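PDB 6N2C: tapirin from Caldicellulosiruptor hydrothermalis, which probably binds cellulose through its C-terminal beta-helix domain and so helps the extremely thermophilic bacterium adhere to plant biomass. Local coordinates for residues 292-297 and 313-318; 333-338 and 443-448; 497-502 and 514-519; 521-526 and 540-545. All coordinates share one frame; numbering follows the deposited sequence. Where two conformers were deposited one is given.

Interaction 1 of 4, residues 292-297 and 313-318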
loop_
_atom_site.group_PDB
_atom_site.type_symbol
_atom_site.label_atom_id
_atom_site.label_comp_id
_atom_site.label_asym_id
_atom_site.label_seq_id
_atom_site.Cartn_x
_atom_site.Cartn_y
_atom_site.Cartn_z
ATOM N N ALA A 292 -0.173 10.216 0.184
ATOM C CA ALA A 292 -1.596 10.028 0.314
ATOM C C ALA A 292 -1.872 8.548 0.560
ATOM O O ALA A 292 -1.319 7.686 -0.142
ATOM C CB ALA A 292 -2.314 10.508 -0.972
ATOM N N LEU A 293 -2.785 8.273 1.489
ATOM C CA LEU A 293 -3.148 6.917 1.850
ATOM C C LEU A 293 -4.664 6.852 1.934
ATOM O O LEU A 293 -5.319 7.640 2.626
ATOM C CB LEU A 293 -2.458 6.584 3.207
ATOM C CG LEU A 293 -2.693 5.188 3.771
ATOM C CD1 LEU A 293 -1.616 4.896 4.815
ATOM C CD2 LEU A 293 -4.028 4.955 4.372
ATOM N N PHE A 294 -5.249 5.891 1.205
ATOM C CA PHE A 294 -6.631 5.602 1.310
ATOM C C PHE A 294 -6.785 4.126 1.730
ATOM O O PHE A 294 -6.121 3.270 1.168
ATOM C CB PHE A 294 -7.367 5.708 -0.060
ATOM C CG PHE A 294 -7.435 7.082 -0.679
ATOM C CD1 PHE A 294 -6.275 7.657 -1.180
ATOM C CD2 PHE A 294 -8.667 7.719 -0.918
ATOM C CE1 PHE A 294 -6.343 8.879 -1.874
ATOM C CE2 PHE A 294 -8.703 8.904 -1.594
ATOM C CZ PHE A 294 -7.558 9.479 -2.058
ATOM N N CYS A 295 -7.700 3.796 2.668
ATOM C CA CYS A 295 -7.930 2.403 2.971
ATOM C C CYS A 295 -9.267 2.243 3.630
ATOM O O CYS A 295 -9.864 3.242 4.004
ATOM C CB CYS A 295 -6.775 1.734 3.791
ATOM S SG CYS A 295 -6.689 2.484 5.466
ATOM N N ASP A 296 -9.777 1.029 3.762
ATOM C CA ASP A 296 -10.971 0.874 4.574
ATOM C C ASP A 296 -10.614 1.053 6.062
ATOM O O ASP A 296 -11.240 1.849 6.774
ATOM C CB ASP A 296 -11.624 -0.447 4.374
ATOM C CG ASP A 296 -12.784 -0.704 5.303
ATOM O OD1 ASP A 296 -13.813 -0.019 5.252
ATOM O OD2 ASP A 296 -12.636 -1.619 6.136
ATOM N N THR A 297 -9.681 0.263 6.507
ATOM C CA THR A 297 -9.312 0.205 7.892
ATOM C C THR A 297 -7.802 0.270 7.948
ATOM O O THR A 297 -7.095 -0.443 7.245
ATOM C CB THR A 297 -9.777 -1.081 8.542
ATOM O OG1 THR A 297 -11.202 -1.127 8.630
ATOM C CG2 THR A 297 -9.201 -1.262 9.960
ATOM N N PHE A 313 -2.117 12.962 3.429
ATOM C CA PHE A 313 -3.297 12.616 4.180
ATOM C C PHE A 313 -3.497 11.112 4.260
ATOM O O PHE A 313 -2.910 10.348 3.466
ATOM C CB PHE A 313 -4.575 13.292 3.623
ATOM C CG PHE A 313 -4.915 12.843 2.235
ATOM C CD1 PHE A 313 -5.566 11.629 2.046
ATOM C CD2 PHE A 313 -4.548 13.605 1.121
ATOM C CE1 PHE A 313 -5.861 11.166 0.725
ATOM C CE2 PHE A 313 -4.824 13.112 -0.191
ATOM C CZ PHE A 313 -5.519 11.915 -0.368
ATOM N N ALA A 314 -4.342 10.728 5.231
ATOM C CA ALA A 314 -4.897 9.389 5.263
ATOM C C ALA A 314 -6.370 9.504 5.346
ATOM O O ALA A 314 -6.919 10.274 6.186
ATOM C CB ALA A 314 -4.304 8.606 6.441
ATOM N N TYR A 315 -7.072 8.696 4.553
ATOM C CA TYR A 315 -8.494 8.712 4.420
ATOM C C TYR A 315 -8.913 7.297 4.632
ATOM O O TYR A 315 -8.426 6.392 3.964
ATOM C CB TYR A 315 -8.875 9.280 3.027
ATOM C CG TYR A 315 -10.282 9.328 2.556
ATOM C CD1 TYR A 315 -11.398 8.890 3.335
ATOM C CD2 TYR A 315 -10.605 9.858 1.261
ATOM C CE1 TYR A 315 -12.694 8.914 2.798
ATOM C CE2 TYR A 315 -11.884 9.875 0.790
ATOM C CZ TYR A 315 -12.917 9.401 1.530
ATOM O OH TYR A 315 -14.186 9.467 1.044
ATOM N N PHE A 316 -9.866 7.052 5.551
ATOM C CA PHE A 316 -10.169 5.696 6.043
ATOM C C PHE A 316 -11.582 5.628 6.588
ATOM O O PHE A 316 -12.172 6.671 6.922
ATOM C CB PHE A 316 -9.182 5.272 7.218
ATOM C CG PHE A 316 -9.136 6.320 8.304
ATOM C CD1 PHE A 316 -10.116 6.382 9.276
ATOM C CD2 PHE A 316 -8.215 7.351 8.185
ATOM C CE1 PHE A 316 -10.102 7.420 10.214
ATOM C CE2 PHE A 316 -8.216 8.384 9.107
ATOM C CZ PHE A 316 -9.141 8.407 10.098
ATOM N N ASN A 317 -12.141 4.426 6.637
ATOM C CA ASN A 317 -13.368 4.230 7.354
ATOM C C ASN A 317 -13.104 4.006 8.874
ATOM O O ASN A 317 -13.978 4.353 9.719
ATOM C CB ASN A 317 -14.207 3.104 6.741
ATOM C CG ASN A 317 -14.765 3.500 5.404
ATOM O OD1 ASN A 317 -15.182 4.673 5.231
ATOM N ND2 ASN A 317 -14.677 2.601 4.416
ATOM N N LYS A 318 -12.024 3.302 9.180
ATOM C CA LYS A 318 -11.637 3.000 10.592
ATOM C C LYS A 318 -10.115 3.111 10.744
ATOM O O LYS A 318 -9.335 2.630 9.895
ATOM C CB LYS A 318 -12.111 1.638 11.085
ATOM C CG LYS A 318 -11.865 1.424 12.571
ATOM C CD LYS A 318 -12.720 2.343 13.453
ATOM C CE LYS A 318 -12.244 2.453 14.887
ATOM N NZ LYS A 318 -12.571 1.139 15.599
#
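F294 turns its CG anti to its own carbonyl carbon (chi1 -66°), whereas F313 holds its CG between backbone N and carbonyl carbon (chi1 64°), and this difference swings the two rings together across adjacent parallel strands. They form an offset edge-to-face pair: the CE1 and CZ edge of F313 points at the face of F294, with planes 80° apart and centroids separated by 5.2 Å. One face of F313 is in turn used by A292, whose CB lies 3.9 Å from the ring centroid in a CH-pi contact. Y315 completes an aromatic cluster from the same side of the F294 ring as F313, toward its CD2 and CE2 margin, its CD2 3.6 Å from F294 CE2, with the rings oblique to each other.

The backbones run side by side in register, joined by L293 N to F313 O, Y315 N to L293 O and C295 N to Y315 O. At the corner beyond the strands the pattern changes. D296 O takes two donors, N317 N at 2.7 Å and K318 N at 2.9 Å, while N317 ND2 meets the anti side of D296 OD1 at 2.9 Å along a nearly straight N-H line. The amide stands steeply to the carboxylate, and this second grip ties one corner to the next.

Such stacking of equivalent residues on successive coils is characteristic of a parallel beta-helix. L293 and A314 occupy the other face from the aromatic cluster. Strand 273-276 continues the stack beyond 293-294, where F275 stacks on F294, and strand 333-335 flanks 313-315, while P447 and P450 from loops pack against the aromatic face.

Interaction 2 of 4, residues 333-338 and 443-448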
loop_
_atom_site.group_PDB
_atom_site.type_symbol
_atom_site.label_atom_id
_atom_site.label_comp_id
_atom_site.label_asym_id
_atom_site.label_seq_id
_atom_site.Cartn_x
_atom_site.Cartn_y
_atom_site.Cartn_z
ATOM N N LYS A 333 -3.376 15.728 6.968
ATOM C CA LYS A 333 -4.747 15.621 7.369
ATOM C C LYS A 333 -5.114 14.178 7.622
ATOM O O LYS A 333 -4.523 13.273 6.999
ATOM C CB LYS A 333 -5.609 16.263 6.274
ATOM C CG LYS A 333 -5.217 17.772 6.024
ATOM C CD LYS A 333 -5.596 18.295 4.650
ATOM C CE LYS A 333 -5.039 19.694 4.364
ATOM N NZ LYS A 333 -3.591 19.763 4.003
ATOM N N LEU A 334 -6.053 13.947 8.534
ATOM C CA LEU A 334 -6.753 12.679 8.599
ATOM C C LEU A 334 -8.170 12.905 8.195
ATOM O O LEU A 334 -8.845 13.837 8.720
ATOM C CB LEU A 334 -6.741 12.105 10.020
ATOM C CG LEU A 334 -5.377 11.654 10.559
ATOM C CD1 LEU A 334 -5.517 11.028 11.933
ATOM C CD2 LEU A 334 -4.793 10.634 9.630
ATOM N N PHE A 335 -8.724 12.018 7.366
ATOM C CA PHE A 335 -10.109 12.052 6.944
ATOM C C PHE A 335 -10.785 10.731 7.355
ATOM O O PHE A 335 -10.653 9.713 6.626
ATOM C CB PHE A 335 -10.273 12.262 5.389
ATOM C CG PHE A 335 -9.638 13.543 4.866
ATOM C CD1 PHE A 335 -10.263 14.727 5.085
ATOM C CD2 PHE A 335 -8.428 13.548 4.239
ATOM C CE1 PHE A 335 -9.731 15.926 4.627
ATOM C CE2 PHE A 335 -7.870 14.722 3.805
ATOM C CZ PHE A 335 -8.537 15.933 3.983
ATOM N N GLY A 336 -11.504 10.726 8.471
ATOM C CA GLY A 336 -12.297 9.625 8.862
ATOM C C GLY A 336 -13.721 9.760 8.484
ATOM O O GLY A 336 -14.113 10.874 7.987
ATOM N N GLY A 337 -14.568 8.762 8.768
ATOM C CA GLY A 337 -14.231 7.521 9.422
ATOM C C GLY A 337 -14.211 7.683 10.924
ATOM O O GLY A 337 -14.179 8.817 11.460
ATOM N N ASP A 338 -14.093 6.541 11.600
ATOM C CA ASP A 338 -13.964 6.548 13.040
ATOM C C ASP A 338 -12.530 6.290 13.420
ATOM O O ASP A 338 -11.785 5.531 12.748
ATOM C CB ASP A 338 -14.881 5.432 13.647
ATOM C CG ASP A 338 -16.353 5.653 13.392
ATOM O OD1 ASP A 338 -16.821 6.797 13.190
ATOM O OD2 ASP A 338 -17.063 4.651 13.496
ATOM N N GLN A 443 -18.437 19.920 7.593
ATOM C CA GLN A 443 -18.680 19.041 6.446
ATOM C C GLN A 443 -17.272 18.643 5.994
ATOM O O GLN A 443 -16.491 19.454 5.618
ATOM C CB GLN A 443 -19.477 19.745 5.272
ATOM C CG GLN A 443 -20.955 20.032 5.528
ATOM C CD GLN A 443 -21.118 21.169 6.482
ATOM O OE1 GLN A 443 -20.632 22.233 6.197
ATOM N NE2 GLN A 443 -21.731 20.930 7.653
ATOM N N ILE A 444 -16.950 17.341 6.112
ATOM C CA ILE A 444 -15.561 16.950 5.937
ATOM C C ILE A 444 -15.197 17.011 4.448
ATOM O O ILE A 444 -15.905 16.390 3.674
ATOM C CB ILE A 444 -15.404 15.514 6.421
ATOM C CG1 ILE A 444 -15.606 15.476 7.911
ATOM C CG2 ILE A 444 -13.976 15.014 6.069
ATOM C CD1 ILE A 444 -15.824 14.088 8.484
ATOM N N PRO A 445 -14.100 17.671 4.084
ATOM C CA PRO A 445 -13.743 17.874 2.663
ATOM C C PRO A 445 -12.888 16.693 2.111
ATOM O O PRO A 445 -11.696 16.821 1.892
ATOM C CB PRO A 445 -12.932 19.109 2.709
ATOM C CG PRO A 445 -12.237 19.056 4.048
ATOM C CD PRO A 445 -13.247 18.483 4.965
ATOM N N TYR A 446 -13.586 15.618 1.909
ATOM C CA TYR A 446 -12.923 14.381 1.559
ATOM C C TYR A 446 -12.241 14.532 0.224
ATOM O O TYR A 446 -12.857 15.055 -0.717
ATOM C CB TYR A 446 -13.911 13.273 1.467
ATOM C CG TYR A 446 -14.498 12.791 2.789
ATOM C CD1 TYR A 446 -13.711 12.065 3.700
ATOM C CD2 TYR A 446 -15.758 13.065 3.125
ATOM C CE1 TYR A 446 -14.243 11.606 4.857
ATOM C CE2 TYR A 446 -16.307 12.608 4.318
ATOM C CZ TYR A 446 -15.505 11.909 5.196
ATOM O OH TYR A 446 -16.034 11.426 6.351
ATOM N N PRO A 447 -11.017 14.043 0.118
ATOM C CA PRO A 447 -10.385 13.899 -1.231
ATOM C C PRO A 447 -11.210 13.108 -2.235
ATOM O O PRO A 447 -11.916 12.174 -1.893
ATOM C CB PRO A 447 -9.088 13.180 -0.911
ATOM C CG PRO A 447 -8.756 13.625 0.487
ATOM C CD PRO A 447 -10.096 13.604 1.172
ATOM N N THR A 448 -11.194 13.550 -3.496
ATOM C CA THR A 448 -11.776 12.741 -4.540
ATOM C C THR A 448 -10.889 11.488 -4.784
ATOM O O THR A 448 -9.661 11.501 -4.582
ATOM C CB THR A 448 -11.990 13.509 -5.871
ATOM O OG1 THR A 448 -12.806 12.696 -6.699
ATOM C CG2 THR A 448 -10.670 13.841 -6.599
#
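F335 projects from its strand into a cradle built by I444, P445, Y446 and P447, a segment without regular secondary structure that runs across the coils. The tight part of this contact is the phenylalanine ring. P447 lies over one face, displaced toward the rim, with its CD 3.6 Å from the ring centroid and only 16° off the ring normal, a well-formed CH-pi contact. At the ring edge, I444 CG2 packs 3.9 Å from F335 CD1. P445 O comes in obliquely, 3.5 Å from F335 CE1. The CG of F335 is anti to its carbonyl carbon (chi1 -59°), a setting that sends the ring outward to the prolines and leaves CB to pack against Y446 CD1 at 3.8 Å.

Toward solvent the contact thins out. P445 and Y446 are exposed, and the tyrosine touches the strand segment along one side of its ring before its hydroxyl reaches the chain at G336. There Y446 OH donates to G336 O over 2.6 Å, the carbonyl oxygen lying at the edge of the phenol ring. Within the loop segment, I444 CG2 sits 3.5 Å above the centre of the Y446 ring, bracing the phenol from one face, and Y315 of the adjacent coil stacks with the same ring. P445 is the centre of an inverse gamma turn, which bends the chain as it passes F335.

The chemistry is thus mostly apolar, with proline and aromatic surfaces fitted together, and a single side-chain hydrogen bond fastens the irregular segment to the beta-helix just where strand 333-335 gives way to its corner.

Interaction 3 of 4, residues 497-502 and 514-519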
loop_
_atom_site.group_PDB
_atom_site.type_symbol
_atom_site.label_atom_id
_atom_site.label_comp_id
_atom_site.label_asym_id
_atom_site.label_seq_id
_atom_site.Cartn_x
_atom_site.Cartn_y
_atom_site.Cartn_z
ATOM N N ASN A 497 10.962 -24.862 -18.021
ATOM C CA ASN A 497 12.266 -25.334 -17.465
ATOM C C ASN A 497 13.430 -25.214 -18.514
ATOM O O ASN A 497 14.581 -24.897 -18.197
ATOM C CB ASN A 497 12.180 -26.770 -16.943
ATOM C CG ASN A 497 11.594 -26.805 -15.525
ATOM O OD1 ASN A 497 11.985 -26.027 -14.635
ATOM N ND2 ASN A 497 10.637 -27.685 -15.319
ATOM N N GLU A 498 13.068 -25.460 -19.739
ATOM C CA GLU A 498 14.025 -25.422 -20.840
ATOM C C GLU A 498 14.644 -24.013 -21.023
ATOM O O GLU A 498 15.854 -23.901 -21.189
ATOM C CB GLU A 498 13.303 -25.849 -22.112
ATOM C CG GLU A 498 14.214 -26.115 -23.286
ATOM C CD GLU A 498 13.463 -26.370 -24.596
ATOM O OE1 GLU A 498 14.165 -26.804 -25.553
ATOM O OE2 GLU A 498 12.215 -26.129 -24.682
ATOM N N ILE A 499 13.815 -22.963 -20.959
ATOM C CA ILE A 499 14.382 -21.609 -21.064
ATOM C C ILE A 499 15.177 -21.235 -19.871
ATOM O O ILE A 499 16.280 -20.612 -19.955
ATOM C CB ILE A 499 13.318 -20.564 -21.479
ATOM C CG1 ILE A 499 13.999 -19.239 -21.831
ATOM C CG2 ILE A 499 12.250 -20.356 -20.440
ATOM C CD1 ILE A 499 13.123 -18.259 -22.576
ATOM N N PHE A 500 14.705 -21.595 -18.664
ATOM C CA PHE A 500 15.510 -21.271 -17.523
ATOM C C PHE A 500 16.869 -21.970 -17.508
ATOM O O PHE A 500 17.857 -21.402 -17.006
ATOM C CB PHE A 500 14.775 -21.517 -16.168
ATOM C CG PHE A 500 13.721 -20.494 -15.869
ATOM C CD1 PHE A 500 14.098 -19.211 -15.623
ATOM C CD2 PHE A 500 12.387 -20.795 -15.807
ATOM C CE1 PHE A 500 13.147 -18.236 -15.350
ATOM C CE2 PHE A 500 11.440 -19.797 -15.510
ATOM C CZ PHE A 500 11.855 -18.501 -15.329
ATOM N N ASN A 501 16.928 -23.169 -18.032
ATOM C CA ASN A 501 18.229 -23.854 -18.107
ATOM C C ASN A 501 19.215 -23.218 -19.126
ATOM O O ASN A 501 20.370 -23.600 -19.162
ATOM C CB ASN A 501 18.018 -25.343 -18.349
ATOM C CG ASN A 501 17.720 -26.091 -17.066
ATOM O OD1 ASN A 501 16.679 -26.719 -16.928
ATOM N ND2 ASN A 501 18.634 -26.020 -16.109
ATOM N N LYS A 502 18.766 -22.243 -19.919
ATOM C CA LYS A 502 19.685 -21.416 -20.729
ATOM C C LYS A 502 20.460 -20.435 -19.892
ATOM O O LYS A 502 21.400 -19.801 -20.403
ATOM C CB LYS A 502 18.948 -20.641 -21.841
ATOM C CG LYS A 502 18.211 -21.459 -22.872
ATOM C CD LYS A 502 19.081 -22.389 -23.677
ATOM C CE LYS A 502 18.191 -23.330 -24.482
ATOM N NZ LYS A 502 17.236 -22.587 -25.357
ATOM N N ILE A 514 16.091 -13.202 -19.951
ATOM C CA ILE A 514 15.043 -14.198 -20.096
ATOM C C ILE A 514 13.718 -13.474 -20.172
ATOM O O ILE A 514 13.393 -12.720 -19.273
ATOM C CB ILE A 514 15.054 -15.204 -18.930
ATOM C CG1 ILE A 514 16.351 -16.033 -18.850
ATOM C CG2 ILE A 514 13.856 -16.128 -18.989
ATOM C CD1 ILE A 514 16.492 -16.947 -19.985
ATOM N N PHE A 515 12.938 -13.758 -21.219
ATOM C CA PHE A 515 11.622 -13.141 -21.374
ATOM C C PHE A 515 10.593 -14.252 -21.593
ATOM O O PHE A 515 10.653 -14.965 -22.607
ATOM C CB PHE A 515 11.649 -12.160 -22.570
ATOM C CG PHE A 515 12.642 -11.103 -22.404
ATOM C CD1 PHE A 515 12.388 -9.959 -21.686
ATOM C CD2 PHE A 515 13.951 -11.284 -22.932
ATOM C CE1 PHE A 515 13.348 -8.969 -21.516
ATOM C CE2 PHE A 515 14.887 -10.329 -22.722
ATOM C CZ PHE A 515 14.601 -9.181 -22.076
ATOM N N VAL A 516 9.664 -14.375 -20.651
ATOM C CA VAL A 516 8.609 -15.402 -20.680
ATOM C C VAL A 516 7.239 -14.794 -20.666
ATOM O O VAL A 516 6.911 -13.985 -19.791
ATOM C CB VAL A 516 8.800 -16.416 -19.545
ATOM C CG1 VAL A 516 7.743 -17.498 -19.659
ATOM C CG2 VAL A 516 10.138 -17.046 -19.587
ATOM N N ILE A 517 6.403 -15.144 -21.661
ATOM C CA ILE A 517 5.043 -14.704 -21.723
ATOM C C ILE A 517 4.186 -15.945 -21.947
ATOM O O ILE A 517 4.330 -16.560 -23.037
ATOM C CB ILE A 517 4.791 -13.699 -22.828
ATOM C CG1 ILE A 517 5.703 -12.444 -22.680
ATOM C CG2 ILE A 517 3.308 -13.245 -22.765
ATOM C CD1 ILE A 517 7.033 -12.610 -23.416
ATOM N N THR A 518 3.318 -16.298 -21.005
ATOM C CA THR A 518 2.731 -17.666 -21.092
ATOM C C THR A 518 1.345 -17.756 -20.572
ATOM O O THR A 518 0.928 -16.941 -19.737
ATOM C CB THR A 518 3.570 -18.672 -20.348
ATOM O OG1 THR A 518 2.968 -19.996 -20.480
ATOM C CG2 THR A 518 3.713 -18.381 -18.875
ATOM N N LYS A 519 0.521 -18.593 -21.242
ATOM C CA LYS A 519 -0.823 -18.874 -20.738
ATOM C C LYS A 519 -0.821 -19.797 -19.540
ATOM O O LYS A 519 -1.826 -19.915 -18.846
ATOM C CB LYS A 519 -1.655 -19.546 -21.797
ATOM C CG LYS A 519 -2.063 -18.697 -22.920
ATOM C CD LYS A 519 -3.424 -19.128 -23.613
ATOM C CE LYS A 519 -3.289 -20.415 -24.368
ATOM N NZ LYS A 519 -4.356 -20.578 -25.435
#
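The F500 ring meets I514 obliquely, its CE1 4.3 Å from I514 CG2, so the phenylalanine brushes the strand rather than laying a face or an edge on it. Other parts of that ring serve neighbours outside the pair, packing against P525, I522, V524 and L535. The other aromatic residue, F515, points away from the helix; its ring packs beyond the strand with M555 and P556, and the residue offers the helix little more than its backbone O, 4.1 Å from I499 CD1.

The aliphatic side chains carry most of the contact. I499 and I514 reach toward each other tip to tip, with I499 CG1 3.9 Å from I514 CD1; the same methyl also lies 3.7 Å from I499 O. The CG1 branch of I499 is anti to the backbone N (chi1 -169°), which directs CD1 toward the strand and leaves CG2 to slide past V516, where it comes within 4.0 Å of V516 CG2. All five touching residues are buried, and the side chains meet through apolar groups throughout, consistent with hydrophobic packing between helix and strand.

The arrangement belongs to a beta-alpha-beta unit in which helix 494-500 joins the parallel strands 483-488 and 513-518. I499 also touches Y484 and L486 of the first strand, so its side chain bridges both. Strand 534-537 lies on the other side of 513-518, and F500 extends the apolar layer to strand 522-524.

Interaction 4 of 4, residues 521-526 and 540-545. With EDO (1,2-ethanediol), chain D.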
loop_
_atom_site.group_PDB
_atom_site.type_symbol
_atom_site.label_atom_id
_atom_site.label_comp_id
_atom_site.label_asym_id
_atom_site.label_seq_id
_atom_site.Cartn_x
_atom_site.Cartn_y
_atom_site.Cartn_z
ATOM N N GLY A 521 1.099 -21.029 -15.754
ATOM C CA GLY A 521 1.905 -20.365 -14.738
ATOM C C GLY A 521 3.382 -20.474 -15.047
ATOM O O GLY A 521 3.752 -21.021 -16.079
ATOM N N ILE A 522 4.179 -19.919 -14.196
ATOM C CA ILE A 522 5.633 -19.964 -14.234
ATOM C C ILE A 522 6.157 -20.378 -12.912
ATOM O O ILE A 522 5.992 -19.671 -11.948
ATOM C CB ILE A 522 6.319 -18.635 -14.644
ATOM C CG1 ILE A 522 5.876 -18.195 -16.026
ATOM C CG2 ILE A 522 7.820 -18.807 -14.628
ATOM C CD1 ILE A 522 6.211 -16.763 -16.434
ATOM N N ASN A 523 6.809 -21.562 -12.852
ATOM C CA ASN A 523 7.495 -21.969 -11.636
ATOM C C ASN A 523 8.926 -21.833 -11.864
ATOM O O ASN A 523 9.496 -22.582 -12.681
ATOM C CB ASN A 523 7.145 -23.451 -11.355
ATOM C CG ASN A 523 5.672 -23.654 -11.107
ATOM O OD1 ASN A 523 5.003 -22.783 -10.490
ATOM N ND2 ASN A 523 5.112 -24.780 -11.632
ATOM N N VAL A 524 9.544 -20.899 -11.178
ATOM C CA VAL A 524 10.942 -20.590 -11.370
ATOM C C VAL A 524 11.809 -21.587 -10.586
ATOM O O VAL A 524 11.617 -21.806 -9.380
ATOM C CB VAL A 524 11.287 -19.211 -10.931
ATOM C CG1 VAL A 524 12.740 -18.875 -11.271
ATOM C CG2 VAL A 524 10.384 -18.189 -11.637
ATOM N N PRO A 525 12.739 -22.264 -11.279
ATOM C CA PRO A 525 13.521 -23.283 -10.569
ATOM C C PRO A 525 14.286 -22.748 -9.413
ATOM O O PRO A 525 14.780 -21.615 -9.456
ATOM C CB PRO A 525 14.504 -23.788 -11.641
ATOM C CG PRO A 525 13.813 -23.586 -12.881
ATOM C CD PRO A 525 12.935 -22.355 -12.732
ATOM N N PRO A 526 14.473 -23.580 -8.361
ATOM C CA PRO A 526 15.254 -23.089 -7.210
ATOM C C PRO A 526 16.722 -22.797 -7.372
ATOM O O PRO A 526 17.287 -22.096 -6.547
ATOM C CB PRO A 526 15.100 -24.213 -6.189
ATOM C CG PRO A 526 14.892 -25.409 -6.996
ATOM C CD PRO A 526 14.108 -25.006 -8.226
ATOM N N SER A 540 -0.209 -18.597 -11.968
ATOM C CA SER A 540 0.596 -18.016 -10.923
ATOM C C SER A 540 2.085 -18.002 -11.237
ATOM O O SER A 540 2.612 -18.923 -11.873
ATOM C CB SER A 540 0.434 -18.748 -9.573
ATOM O OG SER A 540 -0.880 -18.521 -9.097
ATOM N N LEU A 541 2.738 -17.009 -10.675
ATOM C CA LEU A 541 4.152 -16.910 -10.720
ATOM C C LEU A 541 4.759 -17.315 -9.377
ATOM O O LEU A 541 4.635 -16.589 -8.348
ATOM C CB LEU A 541 4.550 -15.478 -11.082
ATOM C CG LEU A 541 6.001 -15.174 -11.010
ATOM C CD1 LEU A 541 6.842 -16.045 -11.939
ATOM C CD2 LEU A 541 6.188 -13.727 -11.359
ATOM N N GLN A 542 5.457 -18.444 -9.395
ATOM C CA GLN A 542 5.927 -19.062 -8.103
ATOM C C GLN A 542 7.360 -19.236 -8.181
ATOM O O GLN A 542 7.853 -19.862 -9.147
ATOM C CB GLN A 542 5.218 -20.384 -7.896
ATOM C CG GLN A 542 5.704 -21.209 -6.735
ATOM C CD GLN A 542 4.587 -21.643 -5.799
ATOM O OE1 GLN A 542 3.494 -22.090 -6.253
ATOM N NE2 GLN A 542 4.828 -21.460 -4.484
ATOM N N PHE A 543 8.067 -18.697 -7.205
ATOM C CA PHE A 543 9.489 -18.865 -7.105
ATOM C C PHE A 543 9.738 -20.062 -6.192
ATOM O O PHE A 543 9.369 -20.014 -5.017
ATOM C CB PHE A 543 10.162 -17.610 -6.582
ATOM C CG PHE A 543 10.027 -16.469 -7.574
ATOM C CD1 PHE A 543 8.867 -15.670 -7.637
ATOM C CD2 PHE A 543 11.016 -16.261 -8.511
ATOM C CE1 PHE A 543 8.725 -14.639 -8.561
ATOM C CE2 PHE A 543 10.860 -15.245 -9.460
ATOM C CZ PHE A 543 9.713 -14.428 -9.508
ATOM N N ASN A 544 10.330 -21.109 -6.762
ATOM C CA ASN A 544 10.512 -22.406 -6.037
ATOM C C ASN A 544 11.762 -22.373 -5.177
ATOM O O ASN A 544 11.978 -23.282 -4.364
ATOM C CB ASN A 544 10.442 -23.579 -6.988
ATOM C CG ASN A 544 8.990 -23.891 -7.456
ATOM O OD1 ASN A 544 8.738 -24.406 -8.576
ATOM N ND2 ASN A 544 8.048 -23.660 -6.576
ATOM N N GLY A 545 12.542 -21.307 -5.344
ATOM C CA GLY A 545 13.726 -21.005 -4.587
ATOM C C GLY A 545 13.805 -19.585 -4.125
ATOM O O GLY A 545 13.088 -18.696 -4.631
HETATM C C1 EDO D . 5.030 -24.003 -14.756
HETATM O O1 EDO D . 6.343 -23.540 -14.951
HETATM C C2 EDO D . 4.358 -24.311 -16.104
HETATM O O2 EDO D . 5.063 -25.292 -16.889
HETATM O O HOH W 1 2.742 -21.562 -11.051
HETATM O O HOH W 2 13.078 -19.576 -7.755
#
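Four backbone hydrogen bonds pass between the parallel strands: I522 N to S540 O, Q542 N to I522 O, V524 N to Q542 O and N544 N to V524 O. In the second, the N-H of Q542 points almost straight at I522 O (177° at the hydrogen), 2.9 Å from N to O. At one end a water donates both to N523 OD1, at 2.6 Å, and to S540 O, at 2.8 Å, linking the asparagine side chain to the neighbouring strand. N523 N turns outward instead and donates to O1 of a 1,2-ethanediol molecule, probably from the crystallisation liquor, 2.9 Å away.

On the buried face I522 and L541 lie side by side, with I522 CB 3.8 Å from L541 CD1. V524 sets CG2 anti to the carbonyl carbon, which lays this methyl beside F543, 3.7 Å from CE2. Past the strands, P526 CA lies 3.7 Å from G545 CA, a close backbone approach.

The two faces therefore differ in character: as in a parallel beta-helix, I522, V524, L541 and F543 face the interior, whereas N523 and Q542 lie on the outer face. The diol's bond to N523 N indicates that strand 522-524 presents polar backbone at this end of its sheet.

How the interactions relate
Interactions 1 and 2 adjoin, with centres 9 Å apart: A314 O and F335 N, 2.8 Å apart, probably form a hydrogen bond between neighbouring coils, as do N317 O and D338 N at 2.9 Å. Interactions 3 and 4 form a second pair, 11 Å between centres, joined by apolar contacts such as V516 CG1 to I522 CD1 at 3.6 Å and F500 CD2 to P525 CD at 3.5 Å. Interactions 2 and 3 have centres about 48 Å apart, on opposite sides of the chain's centre. The zinc site of H530, D532 and E551 belongs to the second pair's region: the ion lies about 10 Å from the I514 side chain and 12 Å from that of F543.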